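DUF4785 domain-containing protein (Legionella pneumophila subsp. pneumophila, PDB 4KH9) is of unknown function but binds calcium, and is built of three consecutive domains, two of them related to E-set beta-sandwiches. Local coordinates at residues P84-K89 and F136-K141; L96-A101 and A123-K128; P266-M271 and V287-A292. One frame throughout, in Å; residues are numbered along the deposited sequence.

Contact 1: P84-K89 and F136-K141; sequences PELLIK and FILKSK
The Phe136 ring meets Ile88 obliquely, its CD2 lying 3.9 Å from Ile88 CD1, while Ile64, Thr66 and Pro91 also touch the aromatic side chain. The other flat group, the Glu85 carboxylate, takes Lys141 NZ on the anti side of OE1 at 2.8 Å, with the ammonium 20° out of the carboxylate plane. Lys141 reaches it by a bend at chi3 (-66°), and its methylene CE passes 3.7 Å from Leu87 CD2, serving both a charge and an apolar neighbour. A water joins the same NZ to Leu86 O. Between these ends Leu87 and Lys139 exchange both backbone bonds, as do Lys89 and Ile137; the bond from Leu87 N to Lys139 O is short and nearly straight (2.7 Å, 175°). Leu86, Ile88 and Leu138 share the buried face, where branched aliphatic chains suit a dry interior: Leu138 CD1 comes within 4.1 Å of Leu86 CB, Leu58 of helix 55-60 covers both leucines, and Ala101 meets Ile88. Lys89 and Lys139 start from the opposite face and carry their amines away from the partner strand, that of Lys139 to Gln59 O. Buried aliphatics on one face and partly exposed leucine, isoleucine and lysines on the other are characteristic of a beta-sheet covered on one face, here the central pair of a four-stranded sheet in the N-terminal DUF4785 domain.

Contact 2: L96-A101 and A123-K128; sequences LPLKEA and AMLQIK
Lys128 N donates to Ala101 O at 3.0 Å and 167°, the shortest polar bond between 96-101 and 123-128. The same carbonyl oxygen receives a CA-H...O contact from Ile127, 3.6 Å from its CA to Ala101 O. Lys128 then folds back along 100-101, its chain turning at chi3 (-65°), to offer NZ to Glu100 O in a weak bond; a distant ion pair with Glu130 gives that ammonium a second, also weak, partner. Beneath this polar end the contact is aliphatic. Leu125 holds CG between its backbone N and carbonyl carbon (chi1 79°), and its two methyls divide the work: CD1 rests 3.9 Å from Ala101 CB, and CD2 the same distance from Leu98 CD1. The other Leu98 branch, CD2, reaches Ala123 CB at 4.0 Å. An alanine methyl suffices for a leucine branch to rest on, and the leucines bridge the two segments. Leu98 also touches Leu86, Ile88 and Leu138 of its own sheet and Ile75 of the other. Here the turn following strand 95-97, with its bond from Ala101 N to Leu98 O, packs against edge strand 123-126, a junction typical of the hydrophobic interior between two beta-sheets, in this case those of the N-terminal domain.

Contact 3: P266-M271 and V287-A292; sequences PSASLM and VDVATA
Leu270 and Val287 lie side by side and point the same way, Leu270 CD2 standing 3.7 Å from Val287 CG2, on the inward face of the beta hairpin formed by strands 268-278 and 281-289 in the C-terminal, E-set-related domain. This is the closely packed side. Ala268 shares it, its CB touching Val289 CG2 at 4.1 Å and Val287 CG1 at a similar distance; a single methyl suits a place covered by Tyr295 and Leu351. Ala268 and Val289 form a non-hydrogen-bonded pair, their CA atoms 4.3 Å apart. Beta-branched valines favour extended backbone and present two methyls each to the interior, where Leu349 and Leu351 of strand 345-353 and Tyr295 and Leu297 of strand 293-302 close over the group from the facing sheet, the usual build of a beta-sandwich.

The other face is looser and partly open to solvent. Asp288, as a charged residue, fits a partly exposed position there, and what it meets across the hairpin is the selenium of selenomethionine Met271, whose bent chain brings SE to 3.9 Å from Asp288 CB. Ser269, on the same face, is buried nonetheless, and its hydroxyl is satisfied by Gln7 O of the N-terminal segment. Between the faces Ser269 and Asp288 exchange both backbone bonds. Beyond the last strand pair one more bond prolongs the ladder: Ala290 N reaches Ser267 O at 2.9 Å, nearly straight at 171°, with the donor tilted 25° from the carbonyl plane.

In the fold
From the N terminus the chain first passes through the C-terminal domain, where strand 2-3 borders the hairpin of contact 3, and runs by the central domain, adding strand 44-46 to its sheet, before it enters the N-terminal domain. There 84-89 opens contact 1, and 96-101 opens contact 2; contact 2 closes at 123-128 and contact 1 at 136-141, so the smaller loop nests inside the larger. The two touch: strands 86-89 and 95-97 are sheet neighbours, and contact 2 ties that sheet to the one ending in strand 123-126. Contact 3 follows in series, pairing the open end of a long-stranded hairpin in another domain, its centre about 56 Å from that of contact 1.

Contact 1: P84-K89 and F136-K141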
loop_
_atom_site.group_PDB
_atom_site.type_symbol
_atom_site.label_atom_id
_atom_site.label_comp_id
_atom_site.label_asym_id
_atom_site.label_seq_id
_atom_site.Cartn_x
_atom_site.Cartn_y
_atom_site.Cartn_z
ATOM N N PRO A 84 1.190 27.374 -14.768
ATOM C CA PRO A 84 1.626 28.744 -15.067
ATOM C C PRO A 84 3.088 28.778 -15.456
ATOM O O PRO A 84 3.780 27.768 -15.259
ATOM C CB PRO A 84 1.418 29.482 -13.737
ATOM C CG PRO A 84 0.798 28.503 -12.788
ATOM C CD PRO A 84 1.056 27.152 -13.308
ATOM N N GLU A 85 3.576 29.924 -15.971
ATOM C CA GLU A 85 5.019 30.131 -16.188
ATOM C C GLU A 85 5.603 30.284 -14.805
ATOM O O GLU A 85 5.048 31.046 -14.001
ATOM C CB GLU A 85 5.299 31.352 -17.079
ATOM C CG GLU A 85 5.565 31.024 -18.532
ATOM C CD GLU A 85 5.810 32.241 -19.407
ATOM O OE1 GLU A 85 6.491 33.191 -18.952
ATOM O OE2 GLU A 85 5.347 32.227 -20.570
ATOM N N LEU A 86 6.631 29.517 -14.478
ATOM C CA LEU A 86 7.121 29.490 -13.125
ATOM C C LEU A 86 8.481 30.134 -12.943
ATOM O O LEU A 86 9.343 30.082 -13.816
ATOM C CB LEU A 86 7.189 28.013 -12.629
ATOM C CG LEU A 86 5.813 27.259 -12.522
ATOM C CD1 LEU A 86 6.020 25.766 -12.362
ATOM C CD2 LEU A 86 4.921 27.792 -11.377
ATOM N N LEU A 87 8.674 30.686 -11.744
ATOM C CA LEU A 87 9.926 31.282 -11.284
ATOM C C LEU A 87 10.417 30.518 -10.066
ATOM O O LEU A 87 9.615 29.894 -9.356
ATOM C CB LEU A 87 9.753 32.779 -10.939
ATOM C CG LEU A 87 9.217 33.702 -12.039
ATOM C CD1 LEU A 87 8.767 35.040 -11.455
ATOM C CD2 LEU A 87 10.252 33.919 -13.134
ATOM N N ILE A 88 11.707 30.597 -9.802
ATOM C CA ILE A 88 12.269 29.969 -8.618
ATOM C C ILE A 88 13.323 30.918 -7.996
ATOM O O ILE A 88 14.203 31.463 -8.673
ATOM C CB ILE A 88 12.831 28.538 -8.882
ATOM C CG1 ILE A 88 13.153 27.792 -7.555
ATOM C CG2 ILE A 88 13.980 28.535 -9.905
ATOM C CD1 ILE A 88 13.353 26.229 -7.675
ATOM N N LYS A 89 13.204 31.088 -6.695
ATOM C CA LYS A 89 14.123 31.880 -5.907
ATOM C C LYS A 89 15.058 30.893 -5.213
ATOM O O LYS A 89 14.608 29.977 -4.543
ATOM C CB LYS A 89 13.330 32.767 -4.940
ATOM C CG LYS A 89 14.095 33.975 -4.418
ATOM C CD LYS A 89 13.178 34.816 -3.551
ATOM C CE LYS A 89 13.784 36.155 -3.199
ATOM N NZ LYS A 89 12.872 36.974 -2.352
ATOM N N PHE A 136 14.298 26.967 -1.315
ATOM C CA PHE A 136 13.975 27.488 -2.631
ATOM C C PHE A 136 12.522 27.933 -2.551
ATOM O O PHE A 136 11.761 27.380 -1.754
ATOM C CB PHE A 136 14.210 26.455 -3.742
ATOM C CG PHE A 136 15.628 26.037 -4.031
ATOM C CD1 PHE A 136 16.290 25.144 -3.197
ATOM C CD2 PHE A 136 16.285 26.488 -5.171
ATOM C CE1 PHE A 136 17.602 24.739 -3.476
ATOM C CE2 PHE A 136 17.593 26.077 -5.455
ATOM C CZ PHE A 136 18.240 25.188 -4.617
ATOM N N ILE A 137 12.155 28.946 -3.316
ATOM C CA ILE A 137 10.789 29.431 -3.351
ATOM C C ILE A 137 10.297 29.325 -4.802
ATOM O O ILE A 137 10.872 29.928 -5.701
ATOM C CB ILE A 137 10.639 30.871 -2.772
ATOM C CG1 ILE A 137 11.149 30.925 -1.306
ATOM C CG2 ILE A 137 9.150 31.371 -2.898
ATOM C CD1 ILE A 137 11.059 32.298 -0.609
ATOM N N LEU A 138 9.269 28.506 -5.020
ATOM C CA LEU A 138 8.639 28.335 -6.317
ATOM C C LEU A 138 7.494 29.308 -6.393
ATOM O O LEU A 138 6.695 29.378 -5.460
ATOM C CB LEU A 138 8.170 26.889 -6.505
ATOM C CG LEU A 138 7.564 26.522 -7.885
ATOM C CD1 LEU A 138 8.624 26.586 -9.033
ATOM C CD2 LEU A 138 6.879 25.149 -7.815
ATOM N N LYS A 139 7.424 30.071 -7.464
ATOM C CA LYS A 139 6.398 31.095 -7.594
ATOM C C LYS A 139 5.871 31.138 -9.026
ATOM O O LYS A 139 6.582 30.842 -9.994
ATOM C CB LYS A 139 7.003 32.472 -7.196
ATOM C CG LYS A 139 6.011 33.633 -7.029
ATOM C CD LYS A 139 6.721 34.988 -7.058
ATOM C CE LYS A 139 6.982 35.582 -5.694
ATOM N NZ LYS A 139 5.750 36.164 -5.094
ATOM N N SER A 140 4.620 31.522 -9.138
ATOM C CA SER A 140 3.957 31.742 -10.408
ATOM C C SER A 140 4.341 33.123 -10.918
ATOM O O SER A 140 4.479 34.049 -10.124
ATOM C CB SER A 140 2.452 31.635 -10.204
ATOM O OG SER A 140 1.832 31.522 -11.463
ATOM N N LYS A 141 4.508 33.280 -12.224
ATOM C CA LYS A 141 4.849 34.575 -12.821
ATOM C C LYS A 141 3.570 35.462 -12.833
ATOM O O LYS A 141 3.632 36.670 -12.585
ATOM C CB LYS A 141 5.432 34.339 -14.226
ATOM C CG LYS A 141 6.134 35.537 -14.841
ATOM C CD LYS A 141 6.834 35.182 -16.167
ATOM C CE LYS A 141 7.999 34.217 -16.018
ATOM N NZ LYS A 141 8.650 33.883 -17.313
HETATM O O HOH W 1 9.656 31.075 -16.410
#

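Contact 2: L96-A101 and A123-K128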
loop_
_atom_site.group_PDB
_atom_site.type_symbol
_atom_site.label_atom_id
_atom_site.label_comp_id
_atom_site.label_asym_id
_atom_site.label_seq_id
_atom_site.Cartn_x
_atom_site.Cartn_y
_atom_site.Cartn_z
ATOM N N LEU A 96 15.010 33.317 -10.615
ATOM C CA LEU A 96 15.257 32.800 -11.949
ATOM C C LEU A 96 14.025 32.242 -12.630
ATOM O O LEU A 96 13.199 31.635 -11.942
ATOM C CB LEU A 96 16.275 31.638 -11.844
ATOM C CG LEU A 96 17.654 31.917 -11.297
ATOM C CD1 LEU A 96 18.317 30.607 -10.875
ATOM C CD2 LEU A 96 18.500 32.675 -12.311
ATOM N N PRO A 97 13.949 32.279 -13.995
ATOM C CA PRO A 97 12.923 31.471 -14.683
ATOM C C PRO A 97 13.196 30.008 -14.289
ATOM O O PRO A 97 14.371 29.665 -14.130
ATOM C CB PRO A 97 13.172 31.775 -16.167
ATOM C CG PRO A 97 13.995 33.048 -16.174
ATOM C CD PRO A 97 14.874 32.885 -14.975
ATOM N N LEU A 98 12.169 29.180 -14.045
ATOM C CA LEU A 98 12.387 27.806 -13.545
ATOM C C LEU A 98 13.442 27.027 -14.370
ATOM O O LEU A 98 14.331 26.402 -13.787
ATOM C CB LEU A 98 11.075 27.020 -13.495
ATOM C CG LEU A 98 11.095 25.658 -12.770
ATOM C CD1 LEU A 98 11.542 25.787 -11.302
ATOM C CD2 LEU A 98 9.714 25.002 -12.821
ATOM N N LYS A 99 13.365 27.113 -15.705
ATOM C CA LYS A 99 14.293 26.456 -16.639
ATOM C C LYS A 99 15.771 26.782 -16.360
ATOM O O LYS A 99 16.615 25.915 -16.566
ATOM C CB LYS A 99 13.972 26.852 -18.090
ATOM C CG LYS A 99 12.844 26.064 -18.686
ATOM C CD LYS A 99 12.574 26.547 -20.094
ATOM C CE LYS A 99 11.231 26.089 -20.600
ATOM N NZ LYS A 99 10.818 26.888 -21.780
ATOM N N GLU A 100 16.080 28.014 -15.871
ATOM C CA GLU A 100 17.451 28.453 -15.575
ATOM C C GLU A 100 18.038 27.807 -14.298
ATOM O O GLU A 100 19.247 27.879 -14.097
ATOM C CB GLU A 100 17.519 29.985 -15.475
ATOM C CG GLU A 100 17.349 30.607 -16.853
ATOM C CD GLU A 100 17.615 32.089 -16.986
ATOM O OE1 GLU A 100 18.345 32.652 -16.139
ATOM O OE2 GLU A 100 17.135 32.674 -17.980
ATOM N N ALA A 101 17.217 27.132 -13.487
ATOM C CA ALA A 101 17.674 26.377 -12.315
ATOM C C ALA A 101 18.081 24.955 -12.712
ATOM O O ALA A 101 18.648 24.259 -11.881
ATOM C CB ALA A 101 16.588 26.327 -11.242
ATOM N N ALA A 123 6.066 20.336 -15.434
ATOM C CA ALA A 123 7.391 20.881 -15.163
ATOM C C ALA A 123 8.170 19.935 -14.263
ATOM O O ALA A 123 7.729 19.618 -13.161
ATOM C CB ALA A 123 7.305 22.263 -14.541
HETATM N N MSE A 124 9.308 19.438 -14.766
HETATM C CA MSE A 124 10.205 18.552 -14.019
HETATM C C MSE A 124 11.646 19.005 -14.232
HETATM O O MSE A 124 12.024 19.334 -15.350
HETATM C CB MSE A 124 10.027 17.077 -14.410
HETATM C CG MSE A 124 10.865 16.117 -13.532
HETATM SE SE MSE A 124 10.457 14.249 -13.882
HETATM C CE MSE A 124 11.396 13.323 -12.432
ATOM N N LEU A 125 12.446 19.013 -13.165
ATOM C CA LEU A 125 13.827 19.429 -13.279
ATOM C C LEU A 125 14.673 18.882 -12.167
ATOM O O LEU A 125 14.205 18.617 -11.065
ATOM C CB LEU A 125 13.977 20.992 -13.303
ATOM C CG LEU A 125 13.896 21.739 -11.962
ATOM C CD1 LEU A 125 14.737 23.005 -11.995
ATOM C CD2 LEU A 125 12.432 22.023 -11.538
ATOM N N GLN A 126 15.954 18.788 -12.454
ATOM C CA GLN A 126 16.919 18.502 -11.415
ATOM C C GLN A 126 17.662 19.811 -11.189
ATOM O O GLN A 126 18.175 20.398 -12.143
ATOM C CB GLN A 126 17.834 17.335 -11.771
ATOM C CG GLN A 126 18.787 17.028 -10.618
ATOM C CD GLN A 126 19.619 15.788 -10.846
ATOM O OE1 GLN A 126 20.105 15.502 -11.966
ATOM N NE2 GLN A 126 19.858 15.075 -9.768
ATOM N N ILE A 127 17.712 20.259 -9.948
ATOM C CA ILE A 127 18.359 21.526 -9.601
ATOM C C ILE A 127 19.865 21.380 -9.810
ATOM O O ILE A 127 20.449 20.385 -9.352
ATOM C CB ILE A 127 18.013 22.002 -8.157
ATOM C CG1 ILE A 127 16.490 22.090 -7.964
ATOM C CG2 ILE A 127 18.688 23.361 -7.866
ATOM C CD1 ILE A 127 16.035 22.323 -6.483
ATOM N N LYS A 128 20.486 22.368 -10.521
ATOM C CA LYS A 128 21.941 22.362 -10.751
ATOM C C LYS A 128 22.686 22.306 -9.409
ATOM O O LYS A 128 22.336 23.081 -8.503
ATOM C CB LYS A 128 22.389 23.596 -11.537
ATOM C CG LYS A 128 21.902 23.648 -12.953
ATOM C CD LYS A 128 22.472 24.868 -13.682
ATOM C CE LYS A 128 22.012 26.209 -13.154
ATOM N NZ LYS A 128 22.559 27.310 -14.001
#

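Contact 3: P266-M271 and V287-A292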
loop_
_atom_site.group_PDB
_atom_site.type_symbol
_atom_site.label_atom_id
_atom_site.label_comp_id
_atom_site.label_asym_id
_atom_site.label_seq_id
_atom_site.Cartn_x
_atom_site.Cartn_y
_atom_site.Cartn_z
ATOM N N PRO A 266 -14.549 -10.033 6.622
ATOM C CA PRO A 266 -14.627 -11.499 6.830
ATOM C C PRO A 266 -16.005 -12.024 6.407
ATOM O O PRO A 266 -16.829 -12.392 7.243
ATOM C CB PRO A 266 -14.370 -11.638 8.335
ATOM C CG PRO A 266 -14.862 -10.355 8.938
ATOM C CD PRO A 266 -14.607 -9.290 7.909
ATOM N N SER A 267 -16.259 -12.023 5.082
ATOM C CA SER A 267 -17.538 -12.386 4.431
ATOM C C SER A 267 -17.902 -13.859 4.604
ATOM O O SER A 267 -19.051 -14.231 4.372
ATOM C CB SER A 267 -17.467 -12.063 2.949
ATOM O OG SER A 267 -16.246 -12.512 2.378
ATOM N N ALA A 268 -16.921 -14.700 4.975
ATOM C CA ALA A 268 -17.121 -16.133 5.200
ATOM C C ALA A 268 -15.989 -16.691 6.043
ATOM O O ALA A 268 -14.871 -16.154 6.021
ATOM C CB ALA A 268 -17.219 -16.883 3.874
ATOM N N SER A 269 -16.287 -17.740 6.821
ATOM C CA SER A 269 -15.304 -18.368 7.685
ATOM C C SER A 269 -15.381 -19.881 7.635
ATOM O O SER A 269 -16.458 -20.434 7.468
ATOM C CB SER A 269 -15.500 -17.909 9.129
ATOM O OG SER A 269 -15.253 -16.519 9.255
ATOM N N LEU A 270 -14.229 -20.537 7.775
ATOM C CA LEU A 270 -14.112 -21.998 7.887
ATOM C C LEU A 270 -14.296 -22.374 9.359
ATOM O O LEU A 270 -13.750 -21.686 10.236
ATOM C CB LEU A 270 -12.769 -22.508 7.349
ATOM C CG LEU A 270 -12.385 -22.141 5.915
ATOM C CD1 LEU A 270 -10.983 -22.615 5.612
ATOM C CD2 LEU A 270 -13.376 -22.710 4.898
HETATM N N MSE A 271 -15.046 -23.456 9.645
HETATM C CA MSE A 271 -15.317 -23.839 11.038
HETATM C C MSE A 271 -14.744 -25.209 11.439
HETATM O O MSE A 271 -14.088 -25.309 12.471
HETATM C CB MSE A 271 -16.827 -23.840 11.294
HETATM C CG MSE A 271 -17.471 -22.471 11.111
HETATM SE SE MSE A 271 -19.408 -22.564 11.146
HETATM C CE MSE A 271 -19.662 -23.155 13.054
ATOM N N VAL A 287 -18.444 -24.122 6.247
ATOM C CA VAL A 287 -18.236 -22.703 5.949
ATOM C C VAL A 287 -19.484 -21.910 6.367
ATOM O O VAL A 287 -20.592 -22.299 6.031
ATOM C CB VAL A 287 -17.905 -22.467 4.432
ATOM C CG1 VAL A 287 -17.489 -21.028 4.155
ATOM C CG2 VAL A 287 -16.856 -23.438 3.900
ATOM N N ASP A 288 -19.292 -20.807 7.082
ATOM C CA ASP A 288 -20.349 -19.874 7.459
ATOM C C ASP A 288 -20.217 -18.651 6.520
ATOM O O ASP A 288 -19.159 -18.047 6.471
ATOM C CB ASP A 288 -20.267 -19.499 8.957
ATOM C CG ASP A 288 -21.434 -18.651 9.455
ATOM O OD1 ASP A 288 -22.563 -18.815 8.927
ATOM O OD2 ASP A 288 -21.232 -17.863 10.403
ATOM N N VAL A 289 -21.226 -18.382 5.700
ATOM C CA VAL A 289 -21.201 -17.307 4.695
ATOM C C VAL A 289 -22.185 -16.209 5.113
ATOM O O VAL A 289 -23.332 -16.519 5.440
ATOM C CB VAL A 289 -21.535 -17.865 3.265
ATOM C CG1 VAL A 289 -21.588 -16.760 2.227
ATOM C CG2 VAL A 289 -20.558 -18.955 2.835
ATOM N N ALA A 290 -21.740 -14.936 5.066
ATOM C CA ALA A 290 -22.547 -13.764 5.413
ATOM C C ALA A 290 -23.086 -13.074 4.164
ATOM O O ALA A 290 -24.176 -12.498 4.215
ATOM C CB ALA A 290 -21.708 -12.781 6.229
ATOM N N THR A 291 -22.313 -13.098 3.051
ATOM C CA THR A 291 -22.680 -12.424 1.796
ATOM C C THR A 291 -22.585 -13.389 0.613
ATOM O O THR A 291 -21.572 -14.068 0.458
ATOM C CB THR A 291 -21.777 -11.195 1.583
ATOM O OG1 THR A 291 -22.143 -10.201 2.528
ATOM C CG2 THR A 291 -21.879 -10.596 0.187
ATOM N N ALA A 292 -23.634 -13.400 -0.237
ATOM C CA ALA A 292 -23.726 -14.203 -1.453
ATOM C C ALA A 292 -22.592 -13.807 -2.408
ATOM O O ALA A 292 -22.463 -12.635 -2.778
ATOM C CB ALA A 292 -25.097 -14.005 -2.112
#